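Local coordinates for kojibiose phosphorylase (Gut metagenome, PDB 6W0P), which belongs to the phosphorylases of glycoside hydrolase family 65, with an N-terminal beta-rich domain, a central helical catalytic domain and a C-terminal beta domain, at residues R95-D100 with D166-L171; N484-T489 with F546-G551; D688-T693 with I707-H712. All blocks are in the same frame, centred on the assembly; numbering follows the deposited sequence.

How the contacts relate
From the N terminus, contact 1 comes first: it pairs strand 94-98 with strand 165-174 in the N-terminal domain and closes a loop made largely of strands. Contact 2 follows in the central catalytic domain, where the start of helix 487-504 meets the loop at 546-551, and the chain between is mostly helical. Contact 3 closes the shortest loop, between strands 689-692 and 702-709 of two sheets in the C-terminal domain. The three lie in series, neither nested nor crossed. Contact 1 stands apart, its centre 65 Å from that of contact 2 and on the opposite side of the chain's centre, whereas the centres of contacts 2 and 3 are 33 Å apart.

Contact 1 of 3, residues R95-D100 with D166-L171; sequences RIIHED and DIKLEL
An antiparallel strand pair in the beta-rich N-terminal domain joins Arg-95, Ile-96 and Ile-97 to Glu-170, Leu-169 and Lys-168. Arg-95 and Glu-170 form a hydrogen-bonded pair, with Glu-170 N to Arg-95 O at 2.8 Å and Arg-95 N returning to Glu-170 O. Ile-97 and Lys-168 repeat the pattern two residues on, while Ile-96 and Leu-169 between them make a non-hydrogen-bonded pair.

On one face Arg-95, Lys-168 and Glu-170 form a salt-bridge network. Arg-95 and Glu-170 run side by side, guanidinium and carboxylate planes 67° apart, and the bond from NH1 of Arg-95 to OE1 of Glu-170 is weak at 3.3 Å. A water accepts from that NH1 and donates to the same OE1, bridging the pair a second time. Lys-168 NZ takes the other oxygen, Glu-170 OE2, at 2.6 Å on its anti side, so both carboxylate oxygens are engaged and the group's rotation is restricted. Ile-97 shares this face, its CD1 4.1 Å from Lys-168 CD, alongside the aliphatic part of the lysine. Glu-102 forms a further salt bridge with Arg-95, and His-172 a hydrogen bond with Glu-170.

The other face is apolar: Ile-96 CG1 lies 3.8 Å from Leu-169 CD1, the two chains alongside each other. Near the strand end, the His-98 ring, its CG anti to the backbone N (chi1 -179°), turns its edge to the backbone, CD2 standing 3.2 Å from Asp-166 O in the ring plane. Thr-132 and Thr-165 hold its two nitrogens. A second water links Glu-99 N to Asp-166 O where the strands part.

Ile-96, Ile-167 and Leu-169 pack on Phe-159 of strand 152-161, laying this five-stranded sheet against the ten-stranded one, as is characteristic of the beta-sandwich N-terminal domain of family 65.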
# COMPACT_ATOMS: atom_id res chain seq x y z
N ARG A 95 27.74 -26.60 -24.24
CA ARG A 95 28.96 -25.79 -24.42
C ARG A 95 29.70 -26.32 -25.63
O ARG A 95 29.87 -27.56 -25.75
CB ARG A 95 29.81 -25.78 -23.14
CG ARG A 95 29.10 -25.08 -21.99
CD ARG A 95 29.92 -25.10 -20.72
NE ARG A 95 30.98 -24.12 -20.75
CZ ARG A 95 32.21 -24.30 -20.25
NH1 ARG A 95 32.58 -25.46 -19.73
NH2 ARG A 95 33.10 -23.32 -20.33
N ILE A 96 30.14 -25.41 -26.50
CA ILE A 96 30.98 -25.78 -27.66
C ILE A 96 32.32 -25.04 -27.55
O ILE A 96 32.32 -23.82 -27.34
CB ILE A 96 30.22 -25.51 -28.96
CG1 ILE A 96 28.92 -26.31 -29.00
CG2 ILE A 96 31.11 -25.81 -30.15
CD1 ILE A 96 28.05 -26.05 -30.22
N ILE A 97 33.42 -25.80 -27.64
CA ILE A 97 34.83 -25.31 -27.58
C ILE A 97 35.58 -25.83 -28.80
O ILE A 97 35.53 -27.03 -29.07
CB ILE A 97 35.51 -25.71 -26.25
CG1 ILE A 97 34.65 -25.33 -25.04
CG2 ILE A 97 36.92 -25.13 -26.15
CD1 ILE A 97 33.70 -26.42 -24.61
N HIS A 98 36.23 -24.92 -29.52
CA HIS A 98 37.18 -25.20 -30.63
C HIS A 98 38.55 -24.64 -30.25
O HIS A 98 38.68 -23.41 -30.15
CB HIS A 98 36.68 -24.55 -31.92
CG HIS A 98 37.55 -24.78 -33.11
ND1 HIS A 98 38.00 -23.74 -33.90
CD2 HIS A 98 38.02 -25.92 -33.66
CE1 HIS A 98 38.68 -24.24 -34.91
NE2 HIS A 98 38.72 -25.57 -34.78
N GLU A 99 39.55 -25.49 -30.02
CA GLU A 99 40.94 -25.00 -29.77
C GLU A 99 40.89 -23.89 -28.71
O GLU A 99 41.38 -22.75 -28.94
CB GLU A 99 41.51 -24.50 -31.09
CG GLU A 99 41.54 -25.59 -32.14
CD GLU A 99 41.99 -25.13 -33.51
OE1 GLU A 99 42.14 -23.90 -33.71
OE2 GLU A 99 42.20 -26.00 -34.37
N ASP A 100 40.25 -24.20 -27.59
CA ASP A 100 40.18 -23.33 -26.38
C ASP A 100 39.35 -22.05 -26.59
O ASP A 100 39.16 -21.35 -25.57
CB ASP A 100 41.58 -23.03 -25.84
CG ASP A 100 41.88 -23.86 -24.60
OD1 ASP A 100 42.85 -24.68 -24.65
OD2 ASP A 100 41.12 -23.71 -23.61
N ASP A 166 39.03 -30.44 -34.65
CA ASP A 166 38.49 -31.10 -33.44
C ASP A 166 37.67 -30.06 -32.68
O ASP A 166 38.09 -28.89 -32.61
CB ASP A 166 39.61 -31.64 -32.54
CG ASP A 166 40.31 -32.90 -33.04
OD1 ASP A 166 39.86 -33.46 -34.07
OD2 ASP A 166 41.31 -33.31 -32.40
N ILE A 167 36.52 -30.47 -32.14
CA ILE A 167 35.72 -29.59 -31.24
C ILE A 167 35.32 -30.42 -30.03
O ILE A 167 35.31 -31.66 -30.13
CB ILE A 167 34.49 -29.02 -31.95
CG1 ILE A 167 33.41 -30.08 -32.14
CG2 ILE A 167 34.89 -28.37 -33.26
CD1 ILE A 167 32.09 -29.51 -32.62
N LYS A 168 34.96 -29.73 -28.95
CA LYS A 168 34.35 -30.35 -27.77
C LYS A 168 32.90 -29.89 -27.68
O LYS A 168 32.65 -28.70 -27.84
CB LYS A 168 35.12 -29.95 -26.51
CG LYS A 168 34.88 -30.90 -25.35
CD LYS A 168 34.94 -30.25 -23.98
CE LYS A 168 34.49 -31.22 -22.91
NZ LYS A 168 34.90 -30.76 -21.57
N LEU A 169 31.99 -30.83 -27.43
CA LEU A 169 30.55 -30.54 -27.19
C LEU A 169 30.21 -31.09 -25.81
O LEU A 169 30.57 -32.27 -25.56
CB LEU A 169 29.72 -31.19 -28.29
CG LEU A 169 28.21 -31.22 -28.07
CD1 LEU A 169 27.61 -29.82 -28.13
CD2 LEU A 169 27.57 -32.10 -29.11
N GLU A 170 29.62 -30.26 -24.96
CA GLU A 170 29.05 -30.64 -23.64
C GLU A 170 27.52 -30.49 -23.72
O GLU A 170 27.08 -29.41 -24.08
CB GLU A 170 29.62 -29.77 -22.52
CG GLU A 170 31.13 -29.84 -22.39
CD GLU A 170 31.75 -28.97 -21.29
OE1 GLU A 170 31.00 -28.23 -20.62
OE2 GLU A 170 32.98 -29.02 -21.13
N LEU A 171 26.77 -31.54 -23.40
CA LEU A 171 25.31 -31.48 -23.14
C LEU A 171 25.07 -31.43 -21.63
O LEU A 171 25.56 -32.33 -20.91
CB LEU A 171 24.59 -32.68 -23.77
CG LEU A 171 24.87 -32.96 -25.25
CD1 LEU A 171 23.91 -34.02 -25.75
CD2 LEU A 171 24.76 -31.71 -26.09
O HOH W 1 31.22 -27.36 -18.21
O HOH W 2 39.56 -28.32 -30.40

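Contact 2 of 3, residues N484-T489 with F546-G551; sequences NHNTYT and FEQNDG
Thr-487, the first residue of helix 487-504, makes the close part of this contact with the loop at 546-551. Its OG1 donates to Glu-547 O at 2.6 Å, and its N donates to Gln-548 O from above the carbonyl plane (40° out of it). With CG2 anti to the backbone N, the methyl points at Phe-546 and reaches CD1 at 3.6 Å, the two side chains crossing at about a right angle. Phe-593 meets that ring edge-to-face.

Just before the helix, Asn-486 is the N-cap: its OD1 accepts from Thr-489 N at 2.8 Å and from Thr-489 OG1, the donors coming from opposite faces of the amide.

The looser side lies at the exposed Asp-550 and at Asn-484, on which Met-555 of the second subunit packs. Asp-550 N donates directly to Asn-484 O at 3.0 Å, but the side chains meet through water, which accepts from Asn-484 ND2 and donates to Asp-550 OD2. Waters also fill in around Gln-548. His-485 presents CD2 at its ring edge to Asp-550 OD2, 3.6 Å away, while Ser-469 takes its ND1.

The loop thus satisfies donors at the helix N terminus, where the Thr-487 N-H lacks an acceptor within the helix.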
# COMPACT_ATOMS: atom_id res chain seq x y z
N ASN A 484 -19.06 2.27 -4.85
CA ASN A 484 -20.27 1.49 -4.53
C ASN A 484 -21.14 1.37 -5.78
O ASN A 484 -21.10 2.27 -6.59
CB ASN A 484 -21.04 2.16 -3.39
CG ASN A 484 -20.17 2.48 -2.20
OD1 ASN A 484 -19.37 1.66 -1.77
ND2 ASN A 484 -20.37 3.65 -1.64
N HIS A 485 -21.88 0.27 -5.91
CA HIS A 485 -22.84 0.05 -7.01
C HIS A 485 -22.08 0.07 -8.34
O HIS A 485 -22.58 0.71 -9.31
CB HIS A 485 -23.96 1.10 -6.95
CG HIS A 485 -24.51 1.31 -5.58
ND1 HIS A 485 -24.71 0.27 -4.71
CD2 HIS A 485 -24.93 2.43 -4.93
CE1 HIS A 485 -25.27 0.72 -3.60
NE2 HIS A 485 -25.39 2.06 -3.70
N ASN A 486 -20.90 -0.59 -8.38
CA ASN A 486 -20.23 -0.88 -9.67
C ASN A 486 -21.15 -1.83 -10.44
O ASN A 486 -21.50 -2.91 -9.90
CB ASN A 486 -18.82 -1.43 -9.51
CG ASN A 486 -18.29 -2.02 -10.80
OD1 ASN A 486 -18.29 -3.24 -10.96
ND2 ASN A 486 -17.83 -1.17 -11.71
N THR A 487 -21.56 -1.43 -11.64
CA THR A 487 -22.61 -2.15 -12.39
C THR A 487 -22.06 -3.49 -12.86
O THR A 487 -22.77 -4.47 -12.72
CB THR A 487 -23.18 -1.29 -13.51
OG1 THR A 487 -23.63 -0.12 -12.82
CG2 THR A 487 -24.29 -1.99 -14.26
N TYR A 488 -20.81 -3.56 -13.32
CA TYR A 488 -20.22 -4.86 -13.71
C TYR A 488 -20.35 -5.85 -12.54
O TYR A 488 -20.85 -6.98 -12.73
CB TYR A 488 -18.75 -4.74 -14.12
CG TYR A 488 -18.21 -6.05 -14.61
CD1 TYR A 488 -17.69 -6.99 -13.74
CD2 TYR A 488 -18.31 -6.38 -15.95
CE1 TYR A 488 -17.20 -8.22 -14.20
CE2 TYR A 488 -17.83 -7.60 -16.43
CZ TYR A 488 -17.27 -8.52 -15.55
OH TYR A 488 -16.88 -9.73 -16.05
N THR A 489 -19.88 -5.46 -11.36
CA THR A 489 -19.91 -6.32 -10.15
C THR A 489 -21.35 -6.79 -9.85
O THR A 489 -21.58 -8.02 -9.69
CB THR A 489 -19.26 -5.57 -8.97
OG1 THR A 489 -17.92 -5.20 -9.33
CG2 THR A 489 -19.26 -6.38 -7.69
N PHE A 546 -26.11 2.47 -18.66
CA PHE A 546 -25.67 2.02 -17.31
C PHE A 546 -24.68 3.06 -16.77
O PHE A 546 -23.85 3.59 -17.57
CB PHE A 546 -25.03 0.64 -17.35
CG PHE A 546 -25.98 -0.46 -17.74
CD1 PHE A 546 -26.76 -1.10 -16.79
CD2 PHE A 546 -26.10 -0.83 -19.07
CE1 PHE A 546 -27.64 -2.11 -17.18
CE2 PHE A 546 -26.97 -1.84 -19.44
CZ PHE A 546 -27.73 -2.48 -18.50
N GLU A 547 -24.79 3.38 -15.49
CA GLU A 547 -23.78 4.24 -14.82
C GLU A 547 -22.74 3.29 -14.24
O GLU A 547 -23.16 2.36 -13.58
CB GLU A 547 -24.40 5.17 -13.76
CG GLU A 547 -23.39 6.19 -13.23
CD GLU A 547 -23.92 7.20 -12.22
OE1 GLU A 547 -24.97 6.93 -11.60
OE2 GLU A 547 -23.25 8.21 -12.01
N GLN A 548 -21.46 3.51 -14.51
CA GLN A 548 -20.38 2.53 -14.21
C GLN A 548 -20.35 2.26 -12.71
O GLN A 548 -20.12 1.10 -12.32
CB GLN A 548 -19.01 3.04 -14.67
CG GLN A 548 -17.96 1.97 -14.58
CD GLN A 548 -16.65 2.45 -15.13
OE1 GLN A 548 -16.52 2.73 -16.32
NE2 GLN A 548 -15.66 2.53 -14.25
N ASN A 549 -20.51 3.32 -11.91
CA ASN A 549 -20.63 3.19 -10.43
C ASN A 549 -21.40 4.42 -9.91
O ASN A 549 -21.58 5.39 -10.69
CB ASN A 549 -19.27 2.98 -9.76
CG ASN A 549 -18.31 4.14 -9.97
OD1 ASN A 549 -17.30 3.98 -10.66
ND2 ASN A 549 -18.60 5.27 -9.34
N ASP A 550 -21.85 4.36 -8.66
CA ASP A 550 -22.56 5.49 -8.00
C ASP A 550 -21.64 6.70 -8.07
O ASP A 550 -20.48 6.57 -7.62
CB ASP A 550 -22.93 5.16 -6.55
CG ASP A 550 -24.09 5.97 -5.97
OD1 ASP A 550 -24.93 6.49 -6.75
OD2 ASP A 550 -24.21 5.99 -4.71
N GLY A 551 -22.13 7.81 -8.62
CA GLY A 551 -21.40 9.09 -8.69
C GLY A 551 -20.45 9.16 -9.89
O GLY A 551 -19.73 10.20 -10.01
O HOH W 3 -19.41 5.14 -5.56
O HOH W 4 -22.64 5.37 -2.77
O HOH W 5 -16.67 1.41 -11.41
O HOH W 6 -19.86 -0.87 -14.33

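Contact 3 of 3, residues D688-T693 with I707-H712; sequences DILNLT and ITFKNH
Lys-710 and Asp-688 meet at the exposed end of the contact, where NZ donates to OD2 at 2.7 Å in a salt bridge. The ammonium stands above the carboxylate plane, 36° out of it. The lysine chain stays extended as far as CE and bends only at its last torsion (chi4 -89°), which turns NZ to the aspartate. On the way its CG passes over the centre of the Phe-709 ring, 3.8 Å above the plane, in an apolar contact within the segment.

Phe-709 carries its ring anti to the backbone N, placing CD2 beside Leu-690. Leu-690 also has CG anti to its N, its second torsion away from the staggered values, and the two side chains slide past each other in opposite directions: Leu-690 CD1 and CB each lie 3.9 Å from Phe-709 CD2. Asp-688 OD1 comes to the ring's edge, 4.2 Å from CZ.

Here two beta-sheets of the C-terminal domain face each other. Strand 689-692 belongs to one, strand 702-709 to the other, and Phe-709 to His-712 form the type I' turn of the hairpin joining strands 702-709 and 712-718, closed by backbone bonds between those two residues.

Deeper in, Ile-707 holds CG1 between its backbone N and carbonyl carbon (chi1 61°) and extends CD1 to within 4.2 Å of Leu-690 CD1. Leu-714 and Ile-735 also touch Leu-690, and Ile-685 packs on Phe-709.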
# COMPACT_ATOMS: atom_id res chain seq x y z
N ASP A 688 -29.66 -20.93 -28.45
CA ASP A 688 -29.02 -22.21 -28.85
C ASP A 688 -28.96 -22.34 -30.38
O ASP A 688 -28.91 -23.48 -30.87
CB ASP A 688 -29.77 -23.38 -28.21
CG ASP A 688 -28.93 -24.63 -28.12
OD1 ASP A 688 -27.74 -24.48 -27.82
OD2 ASP A 688 -29.45 -25.73 -28.38
N ILE A 689 -28.97 -21.20 -31.10
CA ILE A 689 -28.83 -21.10 -32.58
C ILE A 689 -27.58 -20.26 -32.86
O ILE A 689 -27.50 -19.14 -32.34
CB ILE A 689 -30.05 -20.44 -33.25
CG1 ILE A 689 -31.41 -21.03 -32.85
CG2 ILE A 689 -29.86 -20.40 -34.75
CD1 ILE A 689 -31.70 -22.41 -33.40
N LEU A 690 -26.67 -20.75 -33.69
CA LEU A 690 -25.48 -19.99 -34.10
C LEU A 690 -25.90 -18.87 -35.06
O LEU A 690 -26.55 -19.18 -36.08
CB LEU A 690 -24.46 -20.94 -34.75
CG LEU A 690 -23.11 -20.32 -35.09
CD1 LEU A 690 -21.98 -21.21 -34.60
CD2 LEU A 690 -22.99 -20.08 -36.57
N ASN A 691 -25.48 -17.64 -34.74
CA ASN A 691 -25.66 -16.42 -35.55
C ASN A 691 -24.30 -15.95 -36.09
O ASN A 691 -23.30 -16.03 -35.35
CB ASN A 691 -26.30 -15.28 -34.75
CG ASN A 691 -27.77 -15.46 -34.43
OD1 ASN A 691 -28.58 -14.64 -34.84
ND2 ASN A 691 -28.13 -16.52 -33.71
N LEU A 692 -24.30 -15.45 -37.32
CA LEU A 692 -23.17 -14.73 -37.96
C LEU A 692 -23.71 -13.44 -38.58
O LEU A 692 -24.86 -13.48 -39.05
CB LEU A 692 -22.55 -15.62 -39.05
CG LEU A 692 -21.94 -16.93 -38.58
CD1 LEU A 692 -21.51 -17.78 -39.77
CD2 LEU A 692 -20.76 -16.67 -37.66
N THR A 693 -22.93 -12.36 -38.51
CA THR A 693 -23.17 -11.06 -39.20
C THR A 693 -21.84 -10.57 -39.75
O THR A 693 -21.25 -9.64 -39.21
CB THR A 693 -23.75 -10.00 -38.27
OG1 THR A 693 -24.87 -10.58 -37.61
CG2 THR A 693 -24.19 -8.75 -39.00
N ILE A 707 -14.56 -22.99 -36.78
CA ILE A 707 -15.11 -23.20 -35.41
C ILE A 707 -16.00 -24.44 -35.44
O ILE A 707 -16.53 -24.81 -36.51
CB ILE A 707 -15.90 -21.98 -34.89
CG1 ILE A 707 -17.11 -21.65 -35.77
CG2 ILE A 707 -14.99 -20.79 -34.69
CD1 ILE A 707 -17.89 -20.45 -35.30
N THR A 708 -16.16 -25.05 -34.28
CA THR A 708 -16.97 -26.27 -34.09
C THR A 708 -18.09 -25.95 -33.10
O THR A 708 -17.80 -25.47 -31.98
CB THR A 708 -16.11 -27.45 -33.61
OG1 THR A 708 -15.16 -27.66 -34.66
CG2 THR A 708 -16.91 -28.70 -33.32
N PHE A 709 -19.31 -26.21 -33.52
CA PHE A 709 -20.53 -26.09 -32.70
C PHE A 709 -21.41 -27.30 -33.00
O PHE A 709 -21.64 -27.60 -34.21
CB PHE A 709 -21.19 -24.75 -33.01
CG PHE A 709 -22.42 -24.48 -32.20
CD1 PHE A 709 -22.34 -24.41 -30.82
CD2 PHE A 709 -23.64 -24.27 -32.80
CE1 PHE A 709 -23.47 -24.14 -30.05
CE2 PHE A 709 -24.77 -24.01 -32.03
CZ PHE A 709 -24.68 -23.95 -30.66
N LYS A 710 -21.90 -27.93 -31.93
CA LYS A 710 -22.77 -29.13 -31.98
C LYS A 710 -22.17 -30.17 -32.92
O LYS A 710 -22.89 -30.71 -33.77
CB LYS A 710 -24.18 -28.75 -32.43
CG LYS A 710 -24.95 -27.83 -31.49
CD LYS A 710 -26.44 -27.89 -31.78
CE LYS A 710 -27.24 -26.79 -31.12
NZ LYS A 710 -27.69 -27.19 -29.78
N ASN A 711 -20.86 -30.41 -32.75
CA ASN A 711 -20.03 -31.42 -33.45
C ASN A 711 -19.98 -31.10 -34.94
O ASN A 711 -19.66 -32.03 -35.70
CB ASN A 711 -20.53 -32.84 -33.22
CG ASN A 711 -20.43 -33.26 -31.76
OD1 ASN A 711 -19.43 -33.00 -31.10
ND2 ASN A 711 -21.46 -33.90 -31.25
N HIS A 712 -20.29 -29.86 -35.35
CA HIS A 712 -20.13 -29.41 -36.76
C HIS A 712 -18.88 -28.57 -36.87
O HIS A 712 -18.87 -27.46 -36.32
CB HIS A 712 -21.33 -28.62 -37.26
CG HIS A 712 -22.64 -29.33 -37.19
ND1 HIS A 712 -23.00 -30.27 -38.11
CD2 HIS A 712 -23.67 -29.20 -36.33
CE1 HIS A 712 -24.21 -30.72 -37.81
NE2 HIS A 712 -24.64 -30.08 -36.72